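Local structure of putative Nitroreductase (Desulfovibrio desulfuricans subsp. desulfuricans str. G20, 3E39) at residues A[26-31]-A[54-59]; A[78-83]-A[149-154]; A[85-90]-A[140-145]. The protein binds flavin mononucleotide and is probably an FMN-dependent oxidoreductase of the nitroreductase family, assembled as a dimer. All blocks are in the same frame, centred on the assembly; numbering follows the deposited sequence.

Contact 1. Residues A[26-31]-A[54-59]; sequences VSDEAV and VIRADD
R56 reaches D28 and the V26 carbonyl through a side chain that sets off with CG anti to its own carbonyl carbon (chi1 -69°) and then runs extended from CG to NE, which carries the guanidinium from the end of strand 50-56 across to the start of helix 28-39. D28 answers with CG likewise anti to its carbonyl carbon, bringing OD1 round to the arginine. The guanidinium uses its end: NH1 lies 2.9 Å from V26 O and NH2 lies 3.0 Å from the same oxygen, so two nitrogens grip one backbone acceptor that sits almost in the guanidinium plane. NH2 has a second task, a salt bridge of 2.8 Å to D28 OD1, which receives it through its anti lone pair. This partner is tilted out of the guanidinium plane, and the carboxylate plane stands 46° from that of the guanidinium. Three bonds from two partners thus fix the rotation of the arginine head.

The place is a helix N-terminus packed against strand 50-56, outermost in the nitroreductase sheet of this chain. S27 is the N-cap, its OG accepting from A30 N at 3.0 Å, and the arginine binds the turn immediately around this cap. Beside the polar group V31 lays CG2 against R56 NH2, at 3.6 Å; the apolar contact proper is made by its other branch, CG1, which meets V54 CG2 at 4.0 Å. V80 of strand 80-87 touches both valines and continues this apolar patch under the helix. P173, F174 and P175 of the second subunit pack on V54, V31 and D28 respectively, so the dimer partner covers part of the junction. Beyond the arginine the chain turns away from the helix in a type I turn, R56 to D59, closed by D59 N bonding to R56 O at 2.9 Å.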
loop_
_atom_site.group_PDB
_atom_site.type_symbol
_atom_site.label_atom_id
_atom_site.label_comp_id
_atom_site.label_asym_id
_atom_site.label_seq_id
_atom_site.Cartn_x
_atom_site.Cartn_y
_atom_site.Cartn_z
ATOM N N VAL A 26 -13.133 2.009 20.610
ATOM C CA VAL A 26 -13.163 1.652 19.195
ATOM C C VAL A 26 -13.877 0.324 19.164
ATOM O O VAL A 26 -13.382 -0.678 19.726
ATOM C CB VAL A 26 -11.764 1.509 18.596
ATOM C CG1 VAL A 26 -11.850 1.055 17.145
ATOM C CG2 VAL A 26 -10.997 2.825 18.680
ATOM N N SER A 27 -15.028 0.279 18.507
ATOM C CA SER A 27 -15.825 -0.934 18.473
ATOM C C SER A 27 -15.196 -2.109 17.763
ATOM O O SER A 27 -14.324 -1.955 16.893
ATOM C CB SER A 27 -17.176 -0.665 17.808
ATOM O OG SER A 27 -17.040 -0.380 16.430
ATOM N N ASP A 28 -15.663 -3.290 18.157
ATOM C CA ASP A 28 -15.267 -4.526 17.520
ATOM C C ASP A 28 -15.593 -4.445 16.040
ATOM O O ASP A 28 -14.814 -4.967 15.231
ATOM C CB ASP A 28 -15.988 -5.754 18.105
ATOM C CG ASP A 28 -15.352 -6.266 19.372
ATOM O OD1 ASP A 28 -14.273 -5.777 19.764
ATOM O OD2 ASP A 28 -15.925 -7.220 19.944
ATOM N N GLU A 29 -16.736 -3.834 15.696
ATOM C CA GLU A 29 -17.141 -3.723 14.292
ATOM C C GLU A 29 -16.170 -2.858 13.501
ATOM O O GLU A 29 -15.790 -3.236 12.369
ATOM C CB GLU A 29 -18.580 -3.224 14.153
ATOM C CG GLU A 29 -19.105 -3.158 12.699
ATOM C CD GLU A 29 -19.056 -4.498 11.940
ATOM O OE1 GLU A 29 -18.806 -5.574 12.533
ATOM O OE2 GLU A 29 -19.288 -4.480 10.717
ATOM N N ALA A 30 -15.750 -1.725 14.088
ATOM C CA ALA A 30 -14.727 -0.878 13.448
ATOM C C ALA A 30 -13.438 -1.707 13.220
ATOM O O ALA A 30 -12.870 -1.688 12.107
ATOM C CB ALA A 30 -14.431 0.374 14.253
ATOM N N VAL A 31 -12.993 -2.433 14.239
ATOM C CA VAL A 31 -11.762 -3.226 14.099
ATOM C C VAL A 31 -11.941 -4.271 12.986
ATOM O O VAL A 31 -11.037 -4.483 12.135
ATOM C CB VAL A 31 -11.319 -3.887 15.430
ATOM C CG1 VAL A 31 -10.137 -4.839 15.189
ATOM C CG2 VAL A 31 -10.988 -2.766 16.473
ATOM N N VAL A 54 -4.510 -8.443 16.942
ATOM C CA VAL A 54 -5.130 -7.277 17.574
ATOM C C VAL A 54 -4.755 -7.197 19.035
ATOM O O VAL A 54 -4.881 -8.201 19.765
ATOM C CB VAL A 54 -6.688 -7.344 17.430
ATOM C CG1 VAL A 54 -7.378 -6.168 18.152
ATOM C CG2 VAL A 54 -7.104 -7.409 15.933
ATOM N N ILE A 55 -4.326 -5.992 19.467
ATOM C CA ILE A 55 -3.957 -5.752 20.865
ATOM C C ILE A 55 -4.675 -4.502 21.333
ATOM O O ILE A 55 -4.322 -3.389 20.916
ATOM C CB ILE A 55 -2.431 -5.543 21.063
ATOM C CG1 ILE A 55 -1.631 -6.756 20.556
ATOM C CG2 ILE A 55 -2.105 -5.290 22.541
ATOM C CD1 ILE A 55 -1.826 -8.019 21.323
ATOM N N ARG A 56 -5.694 -4.669 22.169
ATOM C CA ARG A 56 -6.410 -3.513 22.731
ATOM C C ARG A 56 -5.686 -2.873 23.907
ATOM O O ARG A 56 -4.821 -3.473 24.507
ATOM C CB ARG A 56 -7.833 -3.886 23.137
ATOM C CG ARG A 56 -8.699 -4.180 21.937
ATOM C CD ARG A 56 -10.094 -4.478 22.324
ATOM N NE ARG A 56 -11.040 -4.481 21.202
ATOM C CZ ARG A 56 -11.624 -3.398 20.673
ATOM N NH1 ARG A 56 -11.339 -2.172 21.121
ATOM N NH2 ARG A 56 -12.510 -3.544 19.692
ATOM N N ALA A 57 -6.076 -1.644 24.223
ATOM C CA ALA A 57 -5.434 -0.849 25.273
ATOM C C ALA A 57 -5.439 -1.540 26.631
ATOM O O ALA A 57 -4.504 -1.388 27.434
ATOM C CB ALA A 57 -6.140 0.500 25.384
ATOM N N ASP A 58 -6.502 -2.290 26.880
ATOM C CA ASP A 58 -6.678 -2.970 28.156
ATOM C C ASP A 58 -5.940 -4.302 28.182
ATOM O O ASP A 58 -6.033 -5.029 29.164
ATOM C CB ASP A 58 -8.184 -3.145 28.466
ATOM C CG ASP A 58 -8.975 -3.858 27.333
ATOM O OD1 ASP A 58 -8.374 -4.464 26.424
ATOM O OD2 ASP A 58 -10.230 -3.817 27.355
ATOM N N ASP A 59 -5.182 -4.611 27.128
ATOM C CA ASP A 59 -4.440 -5.876 27.024
ATOM C C ASP A 59 -3.052 -5.695 27.630
ATOM O O ASP A 59 -2.357 -4.764 27.261
ATOM C CB ASP A 59 -4.304 -6.244 25.541
ATOM C CG ASP A 59 -3.800 -7.663 25.313
ATOM O OD1 ASP A 59 -2.841 -8.110 25.974
ATOM O OD2 ASP A 59 -4.344 -8.319 24.415
#

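Contact 2. Residues A[78-83]-A[149-154]; sequences AKVIIL and IAAGHP
V80 and A151 meet at the middle of this buried strand pair, V80 CG1 standing 3.9 Å from A151 CB. With chi1 at 63°, V80 holds CG1 between its backbone N and carbonyl carbon, and it is this branch that touches the alanine methyl. I82 and I149 share the same face of the sheet, where I34 and L35 of helix 28-39 pack on I82 and A119 of strand 118-122 touches I149. On the other face A150 is the small partner: its CB lies 3.9 Å from A78 CB, and I81 brings CG1 against the alanine more loosely. The A150 side chain is about 9 Å from the bound FMN.

Strands 80-83 and 149-152 run antiparallel, two central strands of the four-stranded sheet. I82 and I149 form a hydrogen-bonded pair, I82 N to I149 O at 2.8 Å and I149 N to I82 O at 2.9 Å. Between this pair and the next, I81 and A150 are a non-hydrogen-bonded pair, and I81 CA approaches I149 O at 3.1 Å in a CA-H...O contact.

At the end near K79 the regular pairing breaks into a classic beta bulge, K79 and V80 together facing A151. A151 O accepts from K79 N at 2.9 Å, nearly in line with its carbonyl bond, and from V80 N at 3.2 Å, tilted 30° from the carbonyl plane. The return bond runs from A151 N to V80 O. K79 bends away past G152, with its CG near the CA of G152. One carbonyl thus serves two amides: the bulge puts an extra residue, K79, at the start of strand 80-87, and both K79 N and V80 N keep an acceptor in a largely buried setting.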
loop_
_atom_site.group_PDB
_atom_site.type_symbol
_atom_site.label_atom_id
_atom_site.label_comp_id
_atom_site.label_asym_id
_atom_site.label_seq_id
_atom_site.Cartn_x
_atom_site.Cartn_y
_atom_site.Cartn_z
ATOM N N ALA A 78 -3.086 4.768 22.356
ATOM C CA ALA A 78 -3.979 4.148 21.379
ATOM C C ALA A 78 -5.038 3.299 22.062
ATOM O O ALA A 78 -4.830 2.829 23.180
ATOM C CB ALA A 78 -3.172 3.288 20.418
ATOM N N LYS A 79 -6.185 3.145 21.420
ATOM C CA LYS A 79 -7.239 2.272 21.951
ATOM C C LYS A 79 -7.135 0.882 21.377
ATOM O O LYS A 79 -7.531 -0.101 22.030
ATOM C CB LYS A 79 -8.642 2.850 21.707
ATOM C CG LYS A 79 -8.822 4.246 22.298
ATOM C CD LYS A 79 -8.321 4.361 23.744
ATOM C CE LYS A 79 -8.049 5.795 24.107
ATOM N NZ LYS A 79 -7.338 5.947 25.407
ATOM N N VAL A 80 -6.613 0.790 20.153
ATOM C CA VAL A 80 -6.353 -0.513 19.555
ATOM C C VAL A 80 -5.072 -0.424 18.718
ATOM O O VAL A 80 -4.776 0.607 18.116
ATOM C CB VAL A 80 -7.550 -1.014 18.695
ATOM C CG1 VAL A 80 -7.814 -0.087 17.517
ATOM C CG2 VAL A 80 -7.330 -2.492 18.227
ATOM N N ILE A 81 -4.304 -1.506 18.736
ATOM C CA ILE A 81 -3.104 -1.663 17.933
ATOM C C ILE A 81 -3.288 -2.950 17.099
ATOM O O ILE A 81 -3.702 -3.996 17.636
ATOM C CB ILE A 81 -1.844 -1.751 18.810
ATOM C CG1 ILE A 81 -1.624 -0.393 19.513
ATOM C CG2 ILE A 81 -0.603 -2.068 17.967
ATOM C CD1 ILE A 81 -0.596 -0.392 20.600
ATOM N N ILE A 82 -3.046 -2.863 15.794
ATOM C CA ILE A 82 -3.095 -4.027 14.926
ATOM C C ILE A 82 -1.646 -4.320 14.486
ATOM O O ILE A 82 -0.990 -3.497 13.831
ATOM C CB ILE A 82 -4.036 -3.844 13.688
ATOM C CG1 ILE A 82 -5.499 -3.653 14.122
ATOM C CG2 ILE A 82 -3.947 -5.086 12.720
ATOM C CD1 ILE A 82 -6.428 -3.230 12.975
ATOM N N LEU A 83 -1.129 -5.462 14.909
ATOM C CA LEU A 83 0.177 -5.906 14.469
ATOM C C LEU A 83 0.039 -6.648 13.140
ATOM O O LEU A 83 -0.844 -7.507 12.982
ATOM C CB LEU A 83 0.863 -6.763 15.527
ATOM C CG LEU A 83 0.980 -6.156 16.919
ATOM C CD1 LEU A 83 1.703 -7.134 17.874
ATOM C CD2 LEU A 83 1.690 -4.833 16.871
ATOM N N ILE A 149 -0.164 -0.767 13.632
ATOM C CA ILE A 149 -1.024 0.374 13.377
ATOM C C ILE A 149 -1.675 0.684 14.705
ATOM O O ILE A 149 -2.359 -0.187 15.276
ATOM C CB ILE A 149 -2.153 0.106 12.379
ATOM C CG1 ILE A 149 -1.601 -0.412 11.069
ATOM C CG2 ILE A 149 -2.944 1.405 12.106
ATOM C CD1 ILE A 149 -2.655 -0.625 10.038
ATOM N N ALA A 150 -1.419 1.891 15.203
ATOM C CA ALA A 150 -2.025 2.384 16.436
ATOM C C ALA A 150 -3.228 3.195 16.015
ATOM O O ALA A 150 -3.120 3.967 15.060
ATOM C CB ALA A 150 -1.028 3.282 17.219
ATOM N N ALA A 151 -4.349 3.045 16.713
ATOM C CA ALA A 151 -5.582 3.720 16.334
ATOM C C ALA A 151 -6.474 4.135 17.507
ATOM O O ALA A 151 -6.388 3.599 18.602
ATOM C CB ALA A 151 -6.402 2.833 15.340
ATOM N N GLY A 152 -7.366 5.071 17.222
ATOM C CA GLY A 152 -8.353 5.551 18.197
ATOM C C GLY A 152 -9.169 6.677 17.590
ATOM O O GLY A 152 -8.965 7.053 16.428
ATOM N N HIS A 153 -10.146 7.161 18.332
ATOM C CA HIS A 153 -10.889 8.322 17.877
ATOM C C HIS A 153 -9.900 9.484 18.012
ATOM O O HIS A 153 -9.161 9.598 18.999
ATOM C CB HIS A 153 -12.200 8.497 18.647
ATOM C CG HIS A 153 -13.184 7.401 18.401
ATOM N ND1 HIS A 153 -14.139 7.462 17.406
ATOM C CD2 HIS A 153 -13.324 6.186 18.984
ATOM C CE1 HIS A 153 -14.850 6.351 17.418
ATOM N NE2 HIS A 153 -14.373 5.555 18.362
ATOM N N PRO A 154 -9.841 10.346 16.993
ATOM C CA PRO A 154 -8.793 11.353 16.932
ATOM C C PRO A 154 -8.910 12.497 17.956
ATOM O O PRO A 154 -10.023 12.988 18.166
ATOM C CB PRO A 154 -8.908 11.857 15.486
ATOM C CG PRO A 154 -10.310 11.585 15.086
ATOM C CD PRO A 154 -10.793 10.436 15.863
#

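Contact 3. Residues A[85-90]-A[140-145]; sequences FLDREA and PARLSF
F85, L86 and D87 pair with F145, S144 and L143 as antiparallel neighbours, the far end of the two central strands of the nitroreductase sheet. Backbone bonds define the register: L86 N to S144 O is 2.8 Å and S144 N to L86 O is 2.9 Å, and R88 N, already past the strand, adds one more to R142 O.

Apolar packing fills the face that F85, L143 and F145 share. F85 CE2 approaches F145 CD1 at 3.7 Å; the two rings lie oblique, their planes 32° apart. F85 also rests CD2 on L143 CB. L170 of the second subunit packs on F85 and L143, while helix 129-135 covers F145.

Charged groups take over where the strands part. R142 grips D87 side-on, NE to OD1 at 2.8 Å and NH2 to OD2 at 2.9 Å, in a bidentate salt bridge whose carboxylate and guanidinium planes are 57° apart. D87 reaches it with CG anti to the backbone N (chi1 178°). OD1 also accepts from E89 N in an Asx turn, and this amide and R142 NE come from opposite faces of the carboxylate. R51 forms a salt bridge to OD2, so two arginines share the aspartate, which would probably favour its ionised form.

R88, extended from CG to NE, reaches across to the turn 140-142 and the start of strand 143-152. Its NE bonds to P140 O at 2.9 Å and only weakly to L143 O, while S144 CB sits over one face of the guanidinium, offset toward the rim. Two waters bridge the segments: one links E89 OE2 to A141 O, and the other accepts from R88 NH2 at 2.6 Å, in the guanidinium plane, and donates to L143 O.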
loop_
_atom_site.group_PDB
_atom_site.type_symbol
_atom_site.label_atom_id
_atom_site.label_comp_id
_atom_site.label_asym_id
_atom_site.label_seq_id
_atom_site.Cartn_x
_atom_site.Cartn_y
_atom_site.Cartn_z
ATOM N N PHE A 85 1.996 -8.898 10.106
ATOM C CA PHE A 85 3.106 -9.798 9.858
ATOM C C PHE A 85 2.970 -10.446 8.483
ATOM O O PHE A 85 1.908 -10.424 7.843
ATOM C CB PHE A 85 3.120 -10.984 10.848
ATOM C CG PHE A 85 3.046 -10.589 12.285
ATOM C CD1 PHE A 85 1.816 -10.323 12.869
ATOM C CD2 PHE A 85 4.193 -10.506 13.065
ATOM C CE1 PHE A 85 1.730 -9.940 14.180
ATOM C CE2 PHE A 85 4.104 -10.128 14.390
ATOM C CZ PHE A 85 2.883 -9.849 14.946
ATOM N N LEU A 86 4.082 -10.968 7.995
ATOM C CA LEU A 86 4.042 -11.879 6.869
ATOM C C LEU A 86 4.328 -13.268 7.434
ATOM O O LEU A 86 5.209 -13.457 8.290
ATOM C CB LEU A 86 5.080 -11.579 5.793
ATOM C CG LEU A 86 4.907 -10.286 5.013
ATOM C CD1 LEU A 86 6.126 -9.948 4.229
ATOM C CD2 LEU A 86 3.687 -10.411 4.109
ATOM N N ASP A 87 3.551 -14.227 6.966
ATOM C CA ASP A 87 3.775 -15.640 7.272
ATOM C C ASP A 87 4.912 -16.085 6.359
ATOM O O ASP A 87 4.786 -16.109 5.133
ATOM C CB ASP A 87 2.504 -16.427 7.011
ATOM C CG ASP A 87 2.666 -17.929 7.261
ATOM O OD1 ASP A 87 3.777 -18.466 7.173
ATOM O OD2 ASP A 87 1.652 -18.585 7.487
ATOM N N ARG A 88 6.036 -16.441 6.948
ATOM C CA ARG A 88 7.210 -16.847 6.163
ATOM C C ARG A 88 6.966 -18.043 5.254
ATOM O O ARG A 88 7.613 -18.146 4.213
ATOM C CB ARG A 88 8.419 -17.100 7.067
ATOM C CG ARG A 88 8.881 -15.831 7.778
ATOM C CD ARG A 88 10.143 -16.036 8.618
ATOM N NE ARG A 88 10.498 -14.841 9.378
ATOM C CZ ARG A 88 11.197 -13.808 8.904
ATOM N NH1 ARG A 88 11.621 -13.781 7.648
ATOM N NH2 ARG A 88 11.429 -12.770 9.681
ATOM N N GLU A 89 6.040 -18.926 5.629
ATOM C CA GLU A 89 5.718 -20.079 4.776
ATOM C C GLU A 89 4.950 -19.697 3.517
ATOM O O GLU A 89 5.086 -20.349 2.493
ATOM C CB GLU A 89 4.938 -21.140 5.567
ATOM C CG GLU A 89 5.810 -21.848 6.570
ATOM C CD GLU A 89 7.005 -22.502 5.883
ATOM O OE1 GLU A 89 6.768 -23.256 4.902
ATOM O OE2 GLU A 89 8.164 -22.239 6.296
ATOM N N ALA A 90 4.174 -18.624 3.594
ATOM C CA ALA A 90 3.379 -18.156 2.478
ATOM C C ALA A 90 4.104 -17.166 1.547
ATOM O O ALA A 90 3.523 -16.730 0.554
ATOM C CB ALA A 90 2.123 -17.512 3.025
ATOM N N PRO A 140 9.712 -15.812 15.570
ATOM C CA PRO A 140 10.290 -15.077 14.450
ATOM C C PRO A 140 10.697 -15.974 13.277
ATOM O O PRO A 140 10.940 -15.463 12.184
ATOM C CB PRO A 140 11.515 -14.373 15.060
ATOM C CG PRO A 140 11.393 -14.517 16.544
ATOM C CD PRO A 140 10.552 -15.712 16.785
ATOM N N ALA A 141 10.786 -17.288 13.488
ATOM C CA ALA A 141 11.103 -18.210 12.402
ATOM C C ALA A 141 9.856 -18.448 11.550
ATOM O O ALA A 141 9.942 -18.923 10.409
ATOM C CB ALA A 141 11.641 -19.541 12.964
ATOM N N ARG A 142 8.688 -18.101 12.081
ATOM C CA ARG A 142 7.441 -18.283 11.351
ATOM C C ARG A 142 6.896 -16.986 10.783
ATOM O O ARG A 142 6.222 -17.005 9.755
ATOM C CB ARG A 142 6.357 -18.853 12.238
ATOM C CG ARG A 142 5.047 -19.147 11.491
ATOM C CD ARG A 142 5.284 -20.002 10.191
ATOM N NE ARG A 142 4.066 -20.191 9.413
ATOM C CZ ARG A 142 3.067 -20.991 9.774
ATOM N NH1 ARG A 142 3.119 -21.695 10.909
ATOM N NH2 ARG A 142 1.997 -21.082 9.001
ATOM N N LEU A 143 7.184 -15.880 11.470
ATOM C CA LEU A 143 6.597 -14.595 11.113
ATOM C C LEU A 143 7.616 -13.483 10.947
ATOM O O LEU A 143 8.589 -13.423 11.706
ATOM C CB LEU A 143 5.633 -14.216 12.252
ATOM C CG LEU A 143 4.434 -15.149 12.555
ATOM C CD1 LEU A 143 3.836 -14.784 13.930
ATOM C CD2 LEU A 143 3.407 -15.110 11.430
ATOM N N SER A 144 7.412 -12.638 9.927
ATOM C CA SER A 144 8.178 -11.420 9.707
ATOM C C SER A 144 7.272 -10.278 10.180
ATOM O O SER A 144 6.153 -10.157 9.701
ATOM C CB SER A 144 8.522 -11.234 8.227
ATOM O OG SER A 144 8.992 -9.935 8.013
ATOM N N PHE A 145 7.752 -9.488 11.138
ATOM C CA PHE A 145 7.004 -8.408 11.721
ATOM C C PHE A 145 7.123 -7.221 10.785
ATOM O O PHE A 145 8.222 -6.701 10.594
ATOM C CB PHE A 145 7.536 -8.134 13.138
ATOM C CG PHE A 145 6.833 -7.030 13.886
ATOM C CD1 PHE A 145 5.470 -6.770 13.727
ATOM C CD2 PHE A 145 7.538 -6.288 14.840
ATOM C CE1 PHE A 145 4.847 -5.750 14.440
ATOM C CE2 PHE A 145 6.902 -5.288 15.574
ATOM C CZ PHE A 145 5.553 -5.023 15.379
HETATM O O HOH W 1 11.186 -12.484 12.284
HETATM O O HOH W 2 8.143 -20.788 8.731
#

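Contacts 2 and 3 hold the same two strands, 80-87 and 143-152, at opposite ends, their centres about 22 Å apart; L83 of contact 2 packs on F145 of contact 3. Contact 2 is core, made of backbone bonds and apolar side chains, alanines among valine and isoleucines, whereas contact 3 runs out to the surface and adds salt bridges and water. Contact 1, partly buried, sits beside contact 2 in the next strand of the sheet, joined by probable hydrogen bonds from I55 N to I81 O and A57 N to K79 O, and brings a helix onto it. Contacts 1 and 3 both rely on arginines binding carboxylates and backbone carbonyls, and both touch the second subunit, which contact 2 does not.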